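Local coordinates for putative uncharacterized protein PH0242 (Pyrococcus horikoshii, PDB 3VU1) that is an oligosaccharyltransferase of the AglB family, here as its beta-rich C-terminal globular domain with a bound calcium ion, at residues R338-Q343 with E478-M483; Y298-T303 with A334-F339; L398-G403 with G461-I466. All coordinates share one frame; numbering follows the deposited sequence.

Contact 1 (R338-Q343 with E478-M483); sequences RFILAQ and EKEYTM
L341 and Y481 form an antiparallel hydrogen-bonded pair. Y481 N donates a hydrogen bond to L341 O at 2.8 Å, and L341 N returns a bond to Y481 O. L341 O also lies at the edge of the Y481 ring, in its plane, 3.2 Å from CD1. On the same face of the sheet, L341 CB rests on M483 SD at 3.7 Å. The M483 chain bends at chi3 (73°), and its CE ends beside L341 CD1. Q343 CG meets Y481 CE1 at 3.9 Å, with the amide plane nearly perpendicular to the ring, 89° apart. A water joins their polar ends: it accepts from Q343 NE2 and donates to Y481 OH. The bond from K479 N to Q343 O, 2.6 Å, is nearly straight at 175°. The other face carries I340, A342, E480 and T482. There I340 CG2 touches E480 CB at 4.2 Å, and the E478 carboxylate reaches A342 CB through OE2 at 3.7 Å.

The outer shell fixes the polar ends. Y481 OH also bonds E80, and the K479 ammonium forms a salt bridge with the same residue. Q343 OE1 accepts from K291 N. F253 meets the Y481 ring edge-to-face. The whole is a regular antiparallel strand pair, joining strands 336-356 and 464-487 within a large antiparallel sheet.

Contact 2 (Y298-T303 with A334-F339); sequences YALNGT and AQKYRF
Y298 and R338 pair through two backbone bonds, one in each direction. Y298 N donates to R338 O at 2.8 Å, and R338 N donates to Y298 O at 2.9 Å. Both are close to straight. The next hydrogen-bonded pair is L300 with K336. L300 N gives to K336 O, and K336 N gives to L300 O at 3.1 Å.

L300 O has a second donor, Q335 N, but this bond is weak and bent, with an angle of 122° at the hydrogen. Q335 and K336 thus both face L300, which makes a classic beta bulge. Q335 N finds another acceptor in N301 OD1 at 3.2 Å. In N301, chi1 (-70°) places CG anti to the carbonyl carbon, and chi2 (-36°) turns OD1 to Q335 N. The same OD1 comes close to A334 CA.

Side chains meet on both faces of the pair. L300 CD2 sits over one face of the R338 guanidinium, offset toward its rim and 3.8 Å from NH2. L300 CD1 touches R338 CB. The charge of R338 is met by a salt bridge to E485, while K336 NZ makes a long, weak ion pair with that glutamate. On the other face A299 CB packs on A334 CB at 3.9 Å and more loosely on the Y337 ring. Two phenol hydroxyls find partners beyond the two segments: Y298 OH probably bonds E480, though the modelled distance is too short to be exact, and Y337 OH bonds P332 O.

The chemistry implies two kinds of hold. Regular, nearly straight amide bonds join Y298 to R338, whereas at the bulge one carbonyl serves K336 N well and Q335 N only weakly, and an asparagine side chain takes up part of the demand of Q335 N.

Contact 3 (L398-G403 with G461-I466); sequences LVRKGG and GDKLII
R400 and K463 meet where strand 385-401 pairs antiparallel with strand 464-487 and with the short 3-10 segment 462-463 just before it. R400 N donates to K463 O at 2.8 Å, in the carbonyl plane and on a lone pair. The two side chains cross at about a right angle. K463 CG lies over one face of the R400 guanidinium, 3.7 Å above its plane and offset toward the rim. The R400 chain is bent, though its modelled path is doubtful in detail. R400 NE bonds N406, outside the two segments, which is consistent with a fixed rotation of the group.

L398 is the third residue with much surface buried here. Its backbone exchanges two bonds with I465: L398 N to I465 O at 2.7 Å, and I465 N to L398 O at 3.1 Å. Their CB atoms touch at 4.2 Å. F413 of strand 412-431 packs against L398, R400 and I465. On the other face V399 and L464 lie against helix 448-460, which leads into the 3-10 turn.

R400 also forms a salt bridge with D462. Its NH2 lies 3.0 Å from both D462 OD1 and OD2, the salt bridge being to OD1, and the guanidinium and carboxylate planes stand 63° apart.

Overall arrangement
Contacts 1 and 2 are neighbours in one antiparallel sheet, with centres 14 Å apart. They share R338 and F339 on strand 336-356, which pairs with strand 293-301 in contact 2 and with strand 464-487 in contact 1. Y298 OH and E480 OE2 join them by a probable hydrogen bond. Contact 3 uses the start of strand 464-487, and contact 1 a later part of it. Their centres are 38 Å apart, and contact 3 is nested in the loop that contact 1 closes. Contacts 2 and 3 lie on opposite sides of the chain's centre, with centres 49 Å apart. The M483 side chain of contact 1 is about 11 Å from the bound calcium ion.

Contact 1 (R338-Q343 with E478-M483)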
ATOM      1  N   ARG A 338      20.421  -7.190   5.226  1.00 38.03           N
ATOM      2  CA  ARG A 338      19.248  -6.339   5.265  1.00 40.06           C
ATOM      3  C   ARG A 338      19.652  -4.882   5.049  1.00 37.77           C
ATOM      4  O   ARG A 338      20.417  -4.305   5.824  1.00 36.22           O
ATOM      5  CB  ARG A 338      18.487  -6.523   6.591  1.00 40.78           C
ATOM      6  CG  ARG A 338      17.103  -5.898   6.620  1.00 37.97           C
ATOM      7  CD  ARG A 338      16.521  -5.979   8.011  1.00 38.63           C
ATOM      8  NE  ARG A 338      15.955  -7.291   8.241  1.00 42.46           N
ATOM      9  CZ  ARG A 338      15.753  -7.826   9.437  1.00 42.71           C
ATOM     10  NH1 ARG A 338      16.091  -7.150  10.536  1.00 40.77           N
ATOM     11  NH2 ARG A 338      15.228  -9.046   9.526  1.00 40.01           N
ATOM     12  N   PHE A 339      19.123  -4.303   3.984  1.00 36.82           N
ATOM     13  CA  PHE A 339      19.291  -2.890   3.710  1.00 37.88           C
ATOM     14  C   PHE A 339      18.288  -2.042   4.514  1.00 37.82           C
ATOM     15  O   PHE A 339      17.078  -2.272   4.466  1.00 39.70           O
ATOM     16  CB  PHE A 339      19.189  -2.657   2.201  1.00 38.88           C
ATOM     17  CG  PHE A 339      20.321  -3.285   1.426  1.00 40.34           C
ATOM     18  CD1 PHE A 339      20.441  -4.676   1.332  1.00 39.53           C
ATOM     19  CD2 PHE A 339      21.287  -2.496   0.816  1.00 41.72           C
ATOM     20  CE1 PHE A 339      21.483  -5.263   0.633  1.00 38.47           C
ATOM     21  CE2 PHE A 339      22.340  -3.083   0.120  1.00 41.73           C
ATOM     22  CZ  PHE A 339      22.434  -4.463   0.027  1.00 38.96           C
ATOM     23  N   ILE A 340      18.818  -1.099   5.284  1.00 37.71           N
ATOM     24  CA  ILE A 340      18.022  -0.202   6.122  1.00 38.34           C
ATOM     25  C   ILE A 340      18.098   1.267   5.698  1.00 36.53           C
ATOM     26  O   ILE A 340      19.181   1.800   5.459  1.00 37.33           O
ATOM     27  CB  ILE A 340      18.414  -0.336   7.619  1.00 38.63           C
ATOM     28  CG1 ILE A 340      17.520  -1.354   8.327  1.00 38.13           C
ATOM     29  CG2 ILE A 340      18.171   0.959   8.362  1.00 36.95           C
ATOM     30  CD1 ILE A 340      17.648  -2.739   7.779  1.00 36.27           C
ATOM     31  N   LEU A 341      16.945   1.914   5.605  1.00 34.30           N
ATOM     32  CA  LEU A 341      16.921   3.357   5.519  1.00 33.20           C
ATOM     33  C   LEU A 341      16.517   3.869   6.893  1.00 33.24           C
ATOM     34  O   LEU A 341      15.490   3.467   7.432  1.00 34.75           O
ATOM     35  CB  LEU A 341      15.945   3.831   4.438  1.00 33.51           C
ATOM     36  CG  LEU A 341      15.967   5.351   4.160  1.00 37.19           C
ATOM     37  CD1 LEU A 341      15.763   5.630   2.689  1.00 36.33           C
ATOM     38  CD2 LEU A 341      14.959   6.166   4.991  1.00 36.29           C
ATOM     39  N   ALA A 342      17.336   4.720   7.495  1.00 33.10           N
ATOM     40  CA  ALA A 342      16.923   5.363   8.751  1.00 33.28           C
ATOM     41  C   ALA A 342      16.674   6.861   8.515  1.00 34.85           C
ATOM     42  O   ALA A 342      17.480   7.545   7.867  1.00 35.18           O
ATOM     43  CB  ALA A 342      17.894   5.114   9.884  1.00 27.61           C
ATOM     44  N   GLN A 343      15.514   7.318   8.993  1.00 33.28           N
ATOM     45  CA  GLN A 343      15.103   8.709   8.953  1.00 33.77           C
ATOM     46  C   GLN A 343      13.994   8.957  10.017  1.00 35.82           C
ATOM     47  O   GLN A 343      13.620   8.057  10.790  1.00 37.82           O
ATOM     48  CB  GLN A 343      14.687   9.126   7.529  1.00 31.40           C
ATOM     49  CG  GLN A 343      13.288   8.721   7.120  1.00 29.23           C
ATOM     50  CD  GLN A 343      12.877   9.298   5.792  1.00 29.30           C
ATOM     51  OE1 GLN A 343      13.709   9.512   4.931  1.00 33.38           O
ATOM     52  NE2 GLN A 343      11.586   9.530   5.608  1.00 28.80           N
ATOM     53  N   GLU A 478      14.159   8.671  15.051  1.00 46.71           N
ATOM     54  CA  GLU A 478      14.946   8.080  13.949  1.00 45.90           C
ATOM     55  C   GLU A 478      14.469   6.659  13.870  1.00 43.32           C
ATOM     56  O   GLU A 478      14.636   5.889  14.818  1.00 40.97           O
ATOM     57  CB  GLU A 478      16.450   8.077  14.192  1.00 45.70           C
ATOM     58  CG  GLU A 478      17.190   9.274  13.611  1.00 56.96           C
ATOM     59  CD  GLU A 478      17.439   9.221  12.100  1.00 61.43           C
ATOM     60  OE1 GLU A 478      16.928  10.121  11.387  1.00 61.11           O
ATOM     61  OE2 GLU A 478      18.172   8.323  11.622  1.00 62.86           O
ATOM     62  N   LYS A 479      13.841   6.332  12.754  1.00 40.16           N
ATOM     63  CA  LYS A 479      13.197   5.045  12.602  1.00 40.02           C
ATOM     64  C   LYS A 479      13.975   4.270  11.545  1.00 39.65           C
ATOM     65  O   LYS A 479      14.492   4.874  10.584  1.00 38.75           O
ATOM     66  CB  LYS A 479      11.738   5.275  12.175  1.00 40.33           C
ATOM     67  CG  LYS A 479      10.817   4.079  12.302  1.00 41.66           C
ATOM     68  CD  LYS A 479       9.447   4.382  11.726  1.00 44.03           C
ATOM     69  CE  LYS A 479       8.532   3.182  11.922  1.00 44.09           C
ATOM     70  NZ  LYS A 479       7.183   3.401  11.327  1.00 43.56           N
ATOM     71  N   GLU A 480      14.066   2.953  11.735  1.00 37.14           N
ATOM     72  CA  GLU A 480      14.658   2.048  10.751  1.00 38.60           C
ATOM     73  C   GLU A 480      13.608   1.450   9.823  1.00 38.65           C
ATOM     74  O   GLU A 480      12.598   0.959  10.269  1.00 46.64           O
ATOM     75  CB  GLU A 480      15.358   0.907  11.450  1.00 39.07           C
ATOM     76  CG  GLU A 480      16.555   1.330  12.273  1.00 43.64           C
ATOM     77  CD  GLU A 480      16.886   0.273  13.308  1.00 52.66           C
ATOM     78  OE1 GLU A 480      15.943  -0.154  14.021  1.00 58.50           O
ATOM     79  OE2 GLU A 480      18.070  -0.144  13.403  1.00 54.13           O
ATOM     80  N   TYR A 481      13.864   1.483   8.530  1.00 36.77           N
ATOM     81  CA  TYR A 481      12.988   0.914   7.539  1.00 33.04           C
ATOM     82  C   TYR A 481      13.706  -0.205   6.818  1.00 34.79           C
ATOM     83  O   TYR A 481      14.897  -0.085   6.511  1.00 35.61           O
ATOM     84  CB  TYR A 481      12.622   1.987   6.546  1.00 32.99           C
ATOM     85  CG  TYR A 481      11.805   3.118   7.168  1.00 36.31           C
ATOM     86  CD1 TYR A 481      12.413   4.314   7.594  1.00 34.56           C
ATOM     87  CD2 TYR A 481      10.418   2.992   7.317  1.00 33.04           C
ATOM     88  CE1 TYR A 481      11.650   5.343   8.134  1.00 35.00           C
ATOM     89  CE2 TYR A 481       9.660   3.994   7.869  1.00 33.64           C
ATOM     90  CZ  TYR A 481      10.264   5.170   8.270  1.00 34.86           C
ATOM     91  OH  TYR A 481       9.471   6.147   8.818  1.00 33.53           O
ATOM     92  N   THR A 482      13.001  -1.310   6.571  1.00 34.59           N
ATOM     93  CA  THR A 482      13.570  -2.415   5.819  1.00 32.84           C
ATOM     94  C   THR A 482      13.346  -2.171   4.343  1.00 33.77           C
ATOM     95  O   THR A 482      12.181  -2.079   3.902  1.00 34.18           O
ATOM     96  CB  THR A 482      12.949  -3.746   6.214  1.00 32.95           C
ATOM     97  OG1 THR A 482      13.489  -4.140   7.481  1.00 38.89           O
ATOM     98  CG2 THR A 482      13.296  -4.830   5.194  1.00 32.49           C
ATOM     99  N   MET A 483      14.439  -2.071   3.579  1.00 30.05           N
ATOM    100  CA  MET A 483      14.299  -1.797   2.159  1.00 30.14           C
ATOM    101  C   MET A 483      14.243  -3.067   1.336  1.00 28.77           C
ATOM    102  O   MET A 483      13.522  -3.142   0.354  1.00 29.17           O
ATOM    103  CB  MET A 483      15.392  -0.861   1.639  1.00 31.64           C
ATOM    104  CG  MET A 483      15.674   0.372   2.477  1.00 31.81           C
ATOM    105  SD  MET A 483      16.772   1.541   1.613  1.00 37.41           S
ATOM    106  CE  MET A 483      15.643   2.199   0.380  1.00 36.37           C
TER
HETATM  107  O   HOH W   1       9.485   8.563   7.494  1.00 36.36           O

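Contact 2 (Y298-T303 with A334-F339)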
ATOM      1  N   TYR A 298      22.644  -4.403   7.475  1.00 38.64           N
ATOM      2  CA  TYR A 298      22.753  -5.228   8.676  1.00 41.14           C
ATOM      3  C   TYR A 298      23.034  -6.654   8.223  1.00 40.01           C
ATOM      4  O   TYR A 298      22.219  -7.252   7.507  1.00 40.69           O
ATOM      5  CB  TYR A 298      21.447  -5.218   9.484  1.00 44.68           C
ATOM      6  CG  TYR A 298      21.036  -3.914  10.155  1.00 47.44           C
ATOM      7  CD1 TYR A 298      21.777  -2.743   9.983  1.00 45.87           C
ATOM      8  CD2 TYR A 298      19.867  -3.846  10.934  1.00 45.08           C
ATOM      9  CE1 TYR A 298      21.394  -1.553  10.585  1.00 47.22           C
ATOM     10  CE2 TYR A 298      19.476  -2.654  11.533  1.00 48.37           C
ATOM     11  CZ  TYR A 298      20.243  -1.506  11.361  1.00 48.88           C
ATOM     12  OH  TYR A 298      19.885  -0.293  11.944  1.00 49.27           O
ATOM     13  N   ALA A 299      24.180  -7.196   8.621  1.00 40.66           N
ATOM     14  CA  ALA A 299      24.468  -8.620   8.400  1.00 43.49           C
ATOM     15  C   ALA A 299      23.736  -9.432   9.447  1.00 45.33           C
ATOM     16  O   ALA A 299      23.764  -9.099  10.634  1.00 46.86           O
ATOM     17  CB  ALA A 299      25.964  -8.892   8.487  1.00 42.09           C
ATOM     18  N   LEU A 300      23.103 -10.507   9.012  1.00 47.33           N
ATOM     19  CA  LEU A 300      22.303 -11.319   9.909  1.00 51.58           C
ATOM     20  C   LEU A 300      22.583 -12.793   9.790  1.00 50.16           C
ATOM     21  O   LEU A 300      22.629 -13.332   8.682  1.00 52.29           O
ATOM     22  CB  LEU A 300      20.803 -11.098   9.648  1.00 57.18           C
ATOM     23  CG  LEU A 300      20.097  -9.895  10.269  1.00 58.57           C
ATOM     24  CD1 LEU A 300      20.099  -8.760   9.272  1.00 59.69           C
ATOM     25  CD2 LEU A 300      18.668 -10.267  10.627  1.00 60.93           C
ATOM     26  N   ASN A 301      22.737 -13.433  10.944  1.00 53.15           N
ATOM     27  CA  ASN A 301      22.648 -14.884  11.071  1.00 53.59           C
ATOM     28  C   ASN A 301      21.309 -15.264  11.700  1.00 53.74           C
ATOM     29  O   ASN A 301      21.118 -15.136  12.909  1.00 57.91           O
ATOM     30  CB  ASN A 301      23.805 -15.429  11.915  1.00 54.07           C
ATOM     31  CG  ASN A 301      25.150 -15.341  11.207  1.00 55.07           C
ATOM     32  OD1 ASN A 301      25.246 -15.511   9.993  1.00 56.99           O
ATOM     33  ND2 ASN A 301      26.202 -15.084  11.974  1.00 53.36           N
ATOM     34  N   GLY A 302      20.384 -15.723  10.870  1.00 55.11           N
ATOM     35  CA  GLY A 302      19.026 -16.024  11.297  1.00 57.45           C
ATOM     36  C   GLY A 302      18.278 -14.763  11.680  1.00 60.20           C
ATOM     37  O   GLY A 302      17.784 -14.038  10.816  1.00 71.47           O
ATOM     38  N   THR A 303      18.200 -14.496  12.979  1.00 56.61           N
ATOM     39  CA  THR A 303      17.526 -13.307  13.481  1.00 55.05           C
ATOM     40  C   THR A 303      18.491 -12.457  14.297  1.00 54.70           C
ATOM     41  O   THR A 303      18.116 -11.403  14.766  1.00 58.55           O
ATOM     42  CB  THR A 303      16.238 -13.620  14.311  1.00 56.02           C
ATOM     43  OG1 THR A 303      16.594 -14.073  15.628  1.00 59.58           O
ATOM     44  CG2 THR A 303      15.294 -14.667  13.597  1.00 50.88           C
ATOM     45  N   ALA A 334      27.802 -14.036   6.431  1.00 37.28           N
ATOM     46  CA  ALA A 334      26.553 -14.024   7.196  1.00 37.60           C
ATOM     47  C   ALA A 334      25.508 -14.715   6.364  1.00 38.86           C
ATOM     48  O   ALA A 334      25.720 -14.926   5.172  1.00 37.79           O
ATOM     49  CB  ALA A 334      26.099 -12.603   7.466  1.00 36.98           C
ATOM     50  N   GLN A 335      24.374 -15.064   6.965  1.00 41.36           N
ATOM     51  CA  GLN A 335      23.327 -15.744   6.208  1.00 42.43           C
ATOM     52  C   GLN A 335      22.621 -14.817   5.216  1.00 41.20           C
ATOM     53  O   GLN A 335      22.343 -15.223   4.099  1.00 40.79           O
ATOM     54  CB  GLN A 335      22.304 -16.409   7.132  1.00 49.02           C
ATOM     55  CG  GLN A 335      21.154 -17.042   6.347  1.00 53.15           C
ATOM     56  CD  GLN A 335      20.064 -17.647   7.208  1.00 59.05           C
ATOM     57  OE1 GLN A 335      19.130 -18.246   6.678  1.00 67.64           O
ATOM     58  NE2 GLN A 335      20.180 -17.521   8.533  1.00 64.29           N
ATOM     59  N   LYS A 336      22.325 -13.586   5.630  1.00 40.30           N
ATOM     60  CA  LYS A 336      21.634 -12.653   4.752  1.00 43.31           C
ATOM     61  C   LYS A 336      21.958 -11.195   5.068  1.00 42.14           C
ATOM     62  O   LYS A 336      22.455 -10.888   6.152  1.00 39.02           O
ATOM     63  CB  LYS A 336      20.125 -12.882   4.789  1.00 46.75           C
ATOM     64  CG  LYS A 336      19.478 -12.683   6.143  1.00 51.11           C
ATOM     65  CD  LYS A 336      17.972 -12.763   5.991  1.00 58.26           C
ATOM     66  CE  LYS A 336      17.273 -12.798   7.342  1.00 63.77           C
ATOM     67  NZ  LYS A 336      15.808 -12.952   7.115  1.00 68.04           N
ATOM     68  N   TYR A 337      21.691 -10.307   4.103  1.00 41.51           N
ATOM     69  CA  TYR A 337      21.900  -8.857   4.302  1.00 42.50           C
ATOM     70  C   TYR A 337      20.589  -8.065   4.245  1.00 40.33           C
ATOM     71  O   TYR A 337      19.746  -8.257   3.351  1.00 37.15           O
ATOM     72  CB  TYR A 337      22.953  -8.271   3.340  1.00 40.28           C
ATOM     73  CG  TYR A 337      24.212  -9.102   3.251  1.00 41.49           C
ATOM     74  CD1 TYR A 337      24.416  -9.966   2.179  1.00 42.09           C
ATOM     75  CD2 TYR A 337      25.187  -9.042   4.242  1.00 40.62           C
ATOM     76  CE1 TYR A 337      25.555 -10.741   2.081  1.00 42.90           C
ATOM     77  CE2 TYR A 337      26.334  -9.816   4.157  1.00 44.19           C
ATOM     78  CZ  TYR A 337      26.508 -10.668   3.070  1.00 47.54           C
ATOM     79  OH  TYR A 337      27.634 -11.456   2.959  1.00 49.94           O
ATOM     80  N   ARG A 338      20.421  -7.190   5.226  1.00 38.03           N
ATOM     81  CA  ARG A 338      19.248  -6.339   5.265  1.00 40.06           C
ATOM     82  C   ARG A 338      19.652  -4.882   5.049  1.00 37.77           C
ATOM     83  O   ARG A 338      20.417  -4.305   5.824  1.00 36.22           O
ATOM     84  CB  ARG A 338      18.487  -6.523   6.591  1.00 40.78           C
ATOM     85  CG  ARG A 338      17.103  -5.898   6.620  1.00 37.97           C
ATOM     86  CD  ARG A 338      16.521  -5.979   8.011  1.00 38.63           C
ATOM     87  NE  ARG A 338      15.955  -7.291   8.241  1.00 42.46           N
ATOM     88  CZ  ARG A 338      15.753  -7.826   9.437  1.00 42.71           C
ATOM     89  NH1 ARG A 338      16.091  -7.150  10.536  1.00 40.77           N
ATOM     90  NH2 ARG A 338      15.228  -9.046   9.526  1.00 40.01           N
ATOM     91  N   PHE A 339      19.123  -4.303   3.984  1.00 36.82           N
ATOM     92  CA  PHE A 339      19.291  -2.890   3.710  1.00 37.88           C
ATOM     93  C   PHE A 339      18.288  -2.042   4.514  1.00 37.82           C
ATOM     94  O   PHE A 339      17.078  -2.272   4.466  1.00 39.70           O
ATOM     95  CB  PHE A 339      19.189  -2.657   2.201  1.00 38.88           C
ATOM     96  CG  PHE A 339      20.321  -3.285   1.426  1.00 40.34           C
ATOM     97  CD1 PHE A 339      20.441  -4.676   1.332  1.00 39.53           C
ATOM     98  CD2 PHE A 339      21.287  -2.496   0.816  1.00 41.72           C
ATOM     99  CE1 PHE A 339      21.483  -5.263   0.633  1.00 38.47           C
ATOM    100  CE2 PHE A 339      22.340  -3.083   0.120  1.00 41.73           C
ATOM    101  CZ  PHE A 339      22.434  -4.463   0.027  1.00 38.96           C
TER

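Contact 3 (L398-G403 with G461-I466)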
ATOM      1  N   LEU A 398     -12.247  15.713  -0.323  1.00 36.28           N
ATOM      2  CA  LEU A 398     -12.522  15.422  -1.725  1.00 37.21           C
ATOM      3  C   LEU A 398     -12.485  16.688  -2.581  1.00 40.69           C
ATOM      4  O   LEU A 398     -12.853  17.777  -2.118  1.00 46.50           O
ATOM      5  CB  LEU A 398     -13.884  14.748  -1.868  1.00 33.27           C
ATOM      6  CG  LEU A 398     -14.142  13.501  -1.022  1.00 34.57           C
ATOM      7  CD1 LEU A 398     -15.438  12.808  -1.451  1.00 33.72           C
ATOM      8  CD2 LEU A 398     -12.954  12.542  -1.062  1.00 32.62           C
ATOM      9  N   VAL A 399     -12.045  16.557  -3.826  1.00 39.13           N
ATOM     10  CA  VAL A 399     -12.146  17.667  -4.767  1.00 38.97           C
ATOM     11  C   VAL A 399     -12.843  17.199  -6.034  1.00 39.17           C
ATOM     12  O   VAL A 399     -12.339  16.331  -6.743  1.00 37.99           O
ATOM     13  CB  VAL A 399     -10.788  18.325  -5.101  1.00 37.80           C
ATOM     14  CG1 VAL A 399     -10.995  19.479  -6.084  1.00 33.84           C
ATOM     15  CG2 VAL A 399     -10.100  18.822  -3.832  1.00 35.38           C
ATOM     16  N   ARG A 400     -14.012  17.774  -6.301  1.00 40.44           N
ATOM     17  CA  ARG A 400     -14.810  17.343  -7.424  1.00 41.80           C
ATOM     18  C   ARG A 400     -14.023  17.561  -8.693  1.00 41.62           C
ATOM     19  O   ARG A 400     -13.360  18.592  -8.864  1.00 41.60           O
ATOM     20  CB  ARG A 400     -16.144  18.094  -7.492  1.00 44.00           C
ATOM     21  CG  ARG A 400     -17.210  17.380  -8.332  1.00 44.34           C
ATOM     22  CD  ARG A 400     -18.046  18.319  -9.181  1.00 46.06           C
ATOM     23  NE  ARG A 400     -18.348  19.516  -8.431  1.00 53.31           N
ATOM     24  CZ  ARG A 400     -18.568  20.715  -8.952  1.00 55.06           C
ATOM     25  NH1 ARG A 400     -18.562  20.899 -10.267  1.00 54.01           N
ATOM     26  NH2 ARG A 400     -18.815  21.730  -8.131  1.00 58.92           N
ATOM     27  N   LYS A 401     -14.088  16.566  -9.565  1.00 42.60           N
ATOM     28  CA  LYS A 401     -13.472  16.627 -10.877  1.00 43.94           C
ATOM     29  C   LYS A 401     -14.583  16.307 -11.857  1.00 45.49           C
ATOM     30  O   LYS A 401     -15.228  15.252 -11.770  1.00 43.80           O
ATOM     31  CB  LYS A 401     -12.313  15.633 -10.988  1.00 43.32           C
ATOM     32  CG  LYS A 401     -11.643  15.673 -12.339  1.00 50.61           C
ATOM     33  CD  LYS A 401     -10.648  14.547 -12.574  1.00 54.58           C
ATOM     34  CE  LYS A 401     -10.664  14.186 -14.058  1.00 61.15           C
ATOM     35  NZ  LYS A 401      -9.312  14.237 -14.696  1.00 62.62           N
ATOM     36  N   GLY A 402     -14.831  17.246 -12.765  1.00 47.75           N
ATOM     37  CA  GLY A 402     -15.932  17.134 -13.718  1.00 48.79           C
ATOM     38  C   GLY A 402     -17.248  17.554 -13.092  1.00 52.63           C
ATOM     39  O   GLY A 402     -17.283  17.966 -11.929  1.00 53.09           O
ATOM     40  N   GLY A 403     -18.334  17.447 -13.860  1.00 54.22           N
ATOM     41  CA  GLY A 403     -19.656  17.901 -13.412  1.00 55.73           C
ATOM     42  C   GLY A 403     -19.757  19.402 -13.172  1.00 58.39           C
ATOM     43  O   GLY A 403     -18.744  20.110 -13.025  1.00 58.04           O
ATOM     44  N   GLY A 461     -13.304  26.039  -3.322  1.00 47.04           N
ATOM     45  CA  GLY A 461     -14.671  26.519  -3.415  1.00 47.14           C
ATOM     46  C   GLY A 461     -15.710  25.445  -3.174  1.00 51.66           C
ATOM     47  O   GLY A 461     -15.575  24.664  -2.237  1.00 55.75           O
ATOM     48  N   ASP A 462     -16.749  25.407  -4.009  1.00 50.50           N
ATOM     49  CA  ASP A 462     -17.831  24.444  -3.834  1.00 52.61           C
ATOM     50  C   ASP A 462     -17.399  23.025  -4.230  1.00 52.83           C
ATOM     51  O   ASP A 462     -18.022  22.041  -3.808  1.00 50.15           O
ATOM     52  CB  ASP A 462     -19.115  24.891  -4.573  1.00 61.42           C
ATOM     53  CG  ASP A 462     -19.308  24.200  -5.949  1.00 77.53           C
ATOM     54  OD1 ASP A 462     -20.272  23.384  -6.084  1.00 76.98           O
ATOM     55  OD2 ASP A 462     -18.514  24.481  -6.893  1.00 75.52           O
ATOM     56  N   LYS A 463     -16.338  22.932  -5.040  1.00 49.58           N
ATOM     57  CA  LYS A 463     -15.714  21.656  -5.387  1.00 46.61           C
ATOM     58  C   LYS A 463     -15.173  20.842  -4.186  1.00 47.04           C
ATOM     59  O   LYS A 463     -14.825  19.676  -4.353  1.00 47.00           O
ATOM     60  CB  LYS A 463     -14.600  21.885  -6.384  1.00 43.79           C
ATOM     61  CG  LYS A 463     -15.069  21.964  -7.814  1.00 46.92           C
ATOM     62  CD  LYS A 463     -13.919  22.337  -8.734  1.00 46.92           C
ATOM     63  CE  LYS A 463     -14.430  23.239  -9.852  1.00 51.58           C
ATOM     64  NZ  LYS A 463     -13.541  23.286 -11.057  1.00 56.58           N
ATOM     65  N   LEU A 464     -15.139  21.436  -2.987  1.00 43.22           N
ATOM     66  CA  LEU A 464     -14.534  20.801  -1.809  1.00 43.08           C
ATOM     67  C   LEU A 464     -15.532  20.137  -0.864  1.00 45.00           C
ATOM     68  O   LEU A 464     -16.534  20.751  -0.507  1.00 46.80           O
ATOM     69  CB  LEU A 464     -13.717  21.836  -1.019  1.00 42.40           C
ATOM     70  CG  LEU A 464     -13.118  21.468   0.340  1.00 41.53           C
ATOM     71  CD1 LEU A 464     -11.774  20.795   0.147  1.00 41.23           C
ATOM     72  CD2 LEU A 464     -12.938  22.711   1.192  1.00 44.43           C
ATOM     73  N   ILE A 465     -15.243  18.896  -0.456  1.00 42.44           N
ATOM     74  CA  ILE A 465     -16.013  18.199   0.578  1.00 37.94           C
ATOM     75  C   ILE A 465     -15.003  17.650   1.583  1.00 37.64           C
ATOM     76  O   ILE A 465     -14.209  16.783   1.260  1.00 41.51           O
ATOM     77  CB  ILE A 465     -16.848  17.037  -0.024  1.00 38.74           C
ATOM     78  CG1 ILE A 465     -17.612  17.487  -1.275  1.00 41.39           C
ATOM     79  CG2 ILE A 465     -17.817  16.438   0.985  1.00 36.07           C
ATOM     80  CD1 ILE A 465     -18.297  16.361  -2.035  1.00 39.81           C
ATOM     81  N   ILE A 466     -14.989  18.186   2.791  1.00 38.80           N
ATOM     82  CA  ILE A 466     -14.098  17.683   3.842  1.00 39.29           C
ATOM     83  C   ILE A 466     -14.724  16.412   4.386  1.00 41.60           C
ATOM     84  O   ILE A 466     -15.911  16.383   4.659  1.00 46.38           O
ATOM     85  CB  ILE A 466     -13.962  18.679   5.002  1.00 37.68           C
ATOM     86  CG1 ILE A 466     -13.632  20.105   4.504  1.00 39.32           C
ATOM     87  CG2 ILE A 466     -12.997  18.165   6.048  1.00 38.48           C
ATOM     88  CD1 ILE A 466     -12.180  20.451   4.292  1.00 40.16           C
TER